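Local coordinates for protein tryptophan halogenase (Shewanella frigidimarina, PDB 2PYX) that probably acts as a flavin-dependent tryptophan halogenase, binding FAD and belonging to a family assigned monooxygenase-type activity, at residues A86-C98 against I270-W283. Sequence-based numbering, arbitrary orientation. Where two conformers were deposited one is given.
Sequences ASFKQGSRFINWC and IASCTHSTAQPNGW
With CG turned opposite its own carbonyl carbon (chi1 -82°), W97 turns its indole back toward S276 and A278 of the neighbouring strand, while S276 turns OG away from its own N (chi1 166°), toward the indole edge. The two groups meet where strands 91-95 and 274-279 run as parallel neighbours in a mixed beta sheet of the halogenase fold. W97 NE1 lies 3.1 Å from S276 OG and 3.2 Å from S276 O, two bent, weak hydrogen bonds sharing one N-H. The methyl of A278 sits over one indole face in a CH-pi contact, its CB 3.8 Å from the five-membered ring centroid; F94 CD1 covers the opposite face toward the rim. Beside NE1, ring carbon CZ2 packs 3.6 Å from W283 CB, the two indole planes inclined by 46°. Replacing W97 by an alanine would remove the NE1 donor and is likely to leave a gap between A278, F94 and W283. F94 also leans on S276, CD1 3.5 Å from its CB, and touches E361, predicted to bind tryptophan.

Backbone pairing is regular: R93 takes T274 O through N and offers O to S276 N, and I95 repeats this with S276 O and A278 N. On the face carrying R93 and H275, T277 OG1 rests against I95 CB and CD1; the R93 guanidinium continues to Q145. Where the first strand breaks at Q90, the extended side chain of K89, the predicted active-site residue, passes obliquely beside T274. Its NZ bonds to T62 O and donates to a water at 2.8 Å, which is itself 2.7 Å from T274 OG1, a hydroxyl also hydrogen-bonded to H171 NE2.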
loop_
_atom_site.group_PDB
_atom_site.type_symbol
_atom_site.label_atom_id
_atom_site.label_comp_id
_atom_site.label_asym_id
_atom_site.label_seq_id
_atom_site.Cartn_x
_atom_site.Cartn_y
_atom_site.Cartn_z
ATOM N N ALA A 86 1.797 2.675 -15.949
ATOM C CA ALA A 86 2.520 2.137 -14.799
ATOM C C ALA A 86 4.040 2.159 -14.970
ATOM O O ALA A 86 4.568 2.128 -16.087
ATOM C CB ALA A 86 2.079 0.725 -14.535
ATOM N N SER A 87 4.727 2.262 -13.835
ATOM C CA SER A 87 6.164 2.035 -13.756
ATOM C C SER A 87 6.428 1.097 -12.571
ATOM O O SER A 87 5.524 0.796 -11.765
ATOM C CB SER A 87 6.933 3.352 -13.598
ATOM O OG SER A 87 8.333 3.154 -13.726
ATOM N N PHE A 88 7.669 0.612 -12.450
ATOM C CA PHE A 88 8.048 -0.325 -11.398
ATOM C C PHE A 88 8.446 0.412 -10.158
ATOM O O PHE A 88 9.238 1.338 -10.224
ATOM C CB PHE A 88 9.215 -1.205 -11.866
ATOM C CG PHE A 88 8.933 -1.898 -13.158
ATOM C CD1 PHE A 88 8.071 -2.978 -13.207
ATOM C CD2 PHE A 88 9.483 -1.432 -14.328
ATOM C CE1 PHE A 88 7.797 -3.584 -14.427
ATOM C CE2 PHE A 88 9.194 -2.027 -15.540
ATOM C CZ PHE A 88 8.357 -3.093 -15.582
ATOM N N LYS A 89 7.939 -0.057 -9.017
ATOM C CA LYS A 89 8.274 0.516 -7.707
ATOM C C LYS A 89 9.020 -0.542 -6.892
ATOM O O LYS A 89 8.506 -1.632 -6.693
ATOM C CB LYS A 89 6.989 0.906 -6.981
ATOM C CG LYS A 89 7.178 1.340 -5.544
ATOM C CD LYS A 89 5.855 1.571 -4.846
ATOM C CE LYS A 89 6.065 1.798 -3.375
ATOM N NZ LYS A 89 4.742 1.754 -2.683
ATOM N N GLN A 90 10.204 -0.215 -6.396
ATOM C CA GLN A 90 11.049 -1.131 -5.628
ATOM C C GLN A 90 11.160 -0.832 -4.142
ATOM O O GLN A 90 11.939 -1.471 -3.426
ATOM C CB GLN A 90 12.442 -1.205 -6.270
ATOM C CG GLN A 90 12.384 -1.897 -7.609
ATOM C CD GLN A 90 13.753 -2.059 -8.201
ATOM O OE1 GLN A 90 14.561 -2.868 -7.728
ATOM N NE2 GLN A 90 14.038 -1.261 -9.223
ATOM N N GLY A 91 10.358 0.139 -3.688
ATOM C CA GLY A 91 10.286 0.525 -2.277
ATOM C C GLY A 91 10.047 2.012 -2.139
ATOM O O GLY A 91 9.520 2.651 -3.053
ATOM N N SER A 92 10.360 2.527 -0.952
ATOM C CA SER A 92 10.237 3.941 -0.606
ATOM C C SER A 92 11.578 4.458 -0.127
ATOM O O SER A 92 12.225 3.841 0.719
ATOM C CB SER A 92 9.231 4.161 0.518
ATOM O OG SER A 92 7.908 3.815 0.135
ATOM N N ARG A 93 11.988 5.589 -0.706
ATOM C CA ARG A 93 13.185 6.268 -0.256
ATOM C C ARG A 93 12.789 7.495 0.535
ATOM O O ARG A 93 12.026 8.340 0.057
ATOM C CB ARG A 93 14.091 6.686 -1.395
ATOM C CG ARG A 93 15.454 7.195 -0.905
ATOM C CD ARG A 93 16.363 7.540 -2.045
ATOM N NE ARG A 93 16.567 6.413 -2.946
ATOM C CZ ARG A 93 17.358 5.373 -2.691
ATOM N NH1 ARG A 93 18.021 5.311 -1.554
ATOM N NH2 ARG A 93 17.478 4.391 -3.574
ATOM N N PHE A 94 13.315 7.555 1.747
ATOM C CA PHE A 94 12.983 8.582 2.744
ATOM C C PHE A 94 14.146 9.582 2.815
ATOM O O PHE A 94 15.266 9.196 3.157
ATOM C CB PHE A 94 12.709 7.916 4.083
ATOM C CG PHE A 94 11.473 7.084 4.043
ATOM C CD1 PHE A 94 10.216 7.675 4.117
ATOM C CD2 PHE A 94 11.533 5.706 3.851
ATOM C CE1 PHE A 94 9.066 6.907 4.018
ATOM C CE2 PHE A 94 10.367 4.941 3.755
ATOM C CZ PHE A 94 9.144 5.546 3.867
ATOM N N ILE A 95 13.842 10.844 2.507
ATOM C CA ILE A 95 14.828 11.896 2.375
ATOM C C ILE A 95 14.536 12.921 3.462
ATOM O O ILE A 95 13.404 13.371 3.576
ATOM C CB ILE A 95 14.750 12.490 0.964
ATOM C CG1 ILE A 95 14.942 11.360 -0.071
ATOM C CG2 ILE A 95 15.774 13.589 0.793
ATOM C CD1 ILE A 95 14.579 11.753 -1.462
ATOM N N ASN A 96 15.568 13.332 4.195
ATOM C CA ASN A 96 15.502 14.377 5.199
ATOM C C ASN A 96 14.578 14.087 6.382
ATOM O O ASN A 96 14.143 14.989 7.063
ATOM C CB ASN A 96 15.157 15.734 4.568
ATOM C CG ASN A 96 16.233 16.234 3.630
ATOM O OD1 ASN A 96 17.341 15.720 3.626
ATOM N ND2 ASN A 96 15.866 17.177 2.786
ATOM N N TRP A 97 14.338 12.813 6.654
ATOM C CA TRP A 97 13.482 12.454 7.778
ATOM C C TRP A 97 14.233 12.437 9.094
ATOM O O TRP A 97 13.626 12.559 10.159
ATOM C CB TRP A 97 12.860 11.053 7.560
ATOM C CG TRP A 97 11.680 11.064 6.715
ATOM C CD1 TRP A 97 11.587 11.240 5.369
ATOM C CD2 TRP A 97 10.347 10.849 7.186
ATOM N NE1 TRP A 97 10.261 11.190 4.968
ATOM C CE2 TRP A 97 9.482 10.933 6.076
ATOM C CE3 TRP A 97 9.805 10.595 8.464
ATOM C CZ2 TRP A 97 8.107 10.777 6.201
ATOM C CZ3 TRP A 97 8.432 10.427 8.572
ATOM C CH2 TRP A 97 7.608 10.535 7.459
ATOM N N CYS A 98 15.537 12.198 9.056
ATOM C CA CYS A 98 16.293 11.984 10.275
ATOM C C CYS A 98 16.778 13.233 11.020
ATOM O O CYS A 98 16.853 13.237 12.260
ATOM C CB CYS A 98 17.521 11.119 10.030
ATOM S SG CYS A 98 17.139 9.494 9.402
ATOM N N ILE A 270 13.114 7.988 -14.858
ATOM C CA ILE A 270 12.024 7.626 -13.937
ATOM C C ILE A 270 12.655 7.002 -12.705
ATOM O O ILE A 270 13.475 6.104 -12.824
ATOM C CB ILE A 270 11.079 6.620 -14.586
ATOM C CG1 ILE A 270 10.475 7.176 -15.895
ATOM C CG2 ILE A 270 9.954 6.239 -13.639
ATOM C CD1 ILE A 270 9.799 6.121 -16.736
ATOM N N ALA A 271 12.276 7.478 -11.519
ATOM C CA ALA A 271 12.816 6.969 -10.256
ATOM C C ALA A 271 12.321 5.538 -10.014
ATOM O O ALA A 271 11.227 5.176 -10.437
ATOM C CB ALA A 271 12.385 7.867 -9.124
ATOM N N SER A 272 13.155 4.720 -9.364
ATOM C CA SER A 272 12.828 3.323 -9.113
ATOM C C SER A 272 11.920 3.129 -7.903
ATOM O O SER A 272 11.322 2.066 -7.772
ATOM C CB SER A 272 14.085 2.510 -8.894
ATOM O OG SER A 272 14.946 2.559 -10.039
ATOM N N CYS A 273 11.855 4.139 -7.043
ATOM C CA CYS A 273 11.088 4.060 -5.782
ATOM C C CYS A 273 10.186 5.273 -5.625
ATOM O O CYS A 273 10.410 6.308 -6.230
ATOM C CB CYS A 273 12.047 4.034 -4.607
ATOM S SG CYS A 273 13.145 2.629 -4.602
ATOM N N THR A 274 9.178 5.147 -4.772
ATOM C CA THR A 274 8.482 6.335 -4.267
ATOM C C THR A 274 9.462 7.146 -3.413
ATOM O O THR A 274 10.208 6.574 -2.614
ATOM C CB THR A 274 7.288 5.932 -3.412
ATOM O OG1 THR A 274 6.368 5.173 -4.199
ATOM C CG2 THR A 274 6.605 7.154 -2.840
ATOM N N HIS A 275 9.449 8.482 -3.551
ATOM C CA HIS A 275 10.229 9.343 -2.677
ATOM C C HIS A 275 9.290 9.999 -1.679
ATOM O O HIS A 275 8.152 10.371 -2.005
ATOM C CB HIS A 275 10.976 10.392 -3.474
ATOM C CG HIS A 275 12.070 9.813 -4.306
ATOM N ND1 HIS A 275 13.051 10.594 -4.877
ATOM C CD2 HIS A 275 12.375 8.530 -4.625
ATOM C CE1 HIS A 275 13.891 9.817 -5.544
ATOM N NE2 HIS A 275 13.501 8.562 -5.415
ATOM N N SER A 276 9.789 10.097 -0.452
ATOM C CA SER A 276 9.081 10.732 0.645
ATOM C C SER A 276 10.090 11.659 1.281
ATOM O O SER A 276 11.041 11.208 1.898
ATOM C CB SER A 276 8.661 9.660 1.657
ATOM O OG SER A 276 8.255 10.245 2.872
ATOM N N THR A 277 9.877 12.972 1.142
ATOM C CA THR A 277 10.833 13.958 1.613
ATOM C C THR A 277 10.165 14.736 2.738
ATOM O O THR A 277 9.184 15.460 2.533
ATOM C CB THR A 277 11.284 14.920 0.464
ATOM O OG1 THR A 277 11.783 14.150 -0.632
ATOM C CG2 THR A 277 12.350 15.846 0.964
ATOM N N ALA A 278 10.726 14.618 3.922
ATOM C CA ALA A 278 10.190 15.257 5.111
ATOM C C ALA A 278 10.282 16.771 4.999
ATOM O O ALA A 278 11.256 17.289 4.444
ATOM C CB ALA A 278 10.900 14.794 6.378
ATOM N N GLN A 279 9.255 17.426 5.538
ATOM C CA GLN A 279 9.093 18.880 5.537
ATOM C C GLN A 279 8.857 19.334 6.979
ATOM O O GLN A 279 8.775 18.473 7.890
ATOM C CB GLN A 279 7.932 19.273 4.623
ATOM C CG GLN A 279 8.006 18.739 3.214
ATOM C CD GLN A 279 9.192 19.287 2.440
ATOM O OE1 GLN A 279 9.504 20.497 2.537
ATOM N NE2 GLN A 279 9.877 18.413 1.674
ATOM N N PRO A 280 8.769 20.661 7.236
ATOM C CA PRO A 280 8.568 21.101 8.618
ATOM C C PRO A 280 7.323 20.552 9.319
ATOM O O PRO A 280 7.374 20.402 10.549
ATOM C CB PRO A 280 8.541 22.630 8.491
ATOM C CG PRO A 280 9.426 22.894 7.299
ATOM C CD PRO A 280 9.068 21.801 6.330
ATOM N N ASN A 281 6.261 20.300 8.557
ATOM C CA ASN A 281 4.979 19.931 9.129
ATOM C C ASN A 281 4.330 18.727 8.473
ATOM O O ASN A 281 3.102 18.601 8.505
ATOM C CB ASN A 281 4.039 21.147 9.135
ATOM C CG ASN A 281 4.534 22.211 10.058
ATOM O OD1 ASN A 281 4.558 22.016 11.255
ATOM N ND2 ASN A 281 4.946 23.351 9.508
ATOM N N GLY A 282 5.154 17.862 7.893
ATOM C CA GLY A 282 4.663 16.677 7.225
ATOM C C GLY A 282 5.720 16.150 6.269
ATOM O O GLY A 282 6.906 16.217 6.556
ATOM N N TRP A 283 5.290 15.627 5.142
ATOM C CA TRP A 283 6.215 15.066 4.162
ATOM C C TRP A 283 5.576 15.128 2.800
ATOM O O TRP A 283 4.338 15.137 2.657
ATOM C CB TRP A 283 6.609 13.629 4.545
ATOM C CG TRP A 283 5.461 12.671 4.604
ATOM C CD1 TRP A 283 4.585 12.449 5.662
ATOM C CD2 TRP A 283 5.051 11.776 3.562
ATOM N NE1 TRP A 283 3.664 11.494 5.300
ATOM C CE2 TRP A 283 3.934 11.053 4.033
ATOM C CE3 TRP A 283 5.512 11.506 2.274
ATOM C CZ2 TRP A 283 3.266 10.101 3.246
ATOM C CZ3 TRP A 283 4.900 10.509 1.515
ATOM C CH2 TRP A 283 3.777 9.818 2.009
HETATM O O HOH W 1 8.905 3.944 -10.991
HETATM O O HOH W 2 3.964 4.388 -3.125
HETATM O O HOH W 3 13.227 18.722 3.023
#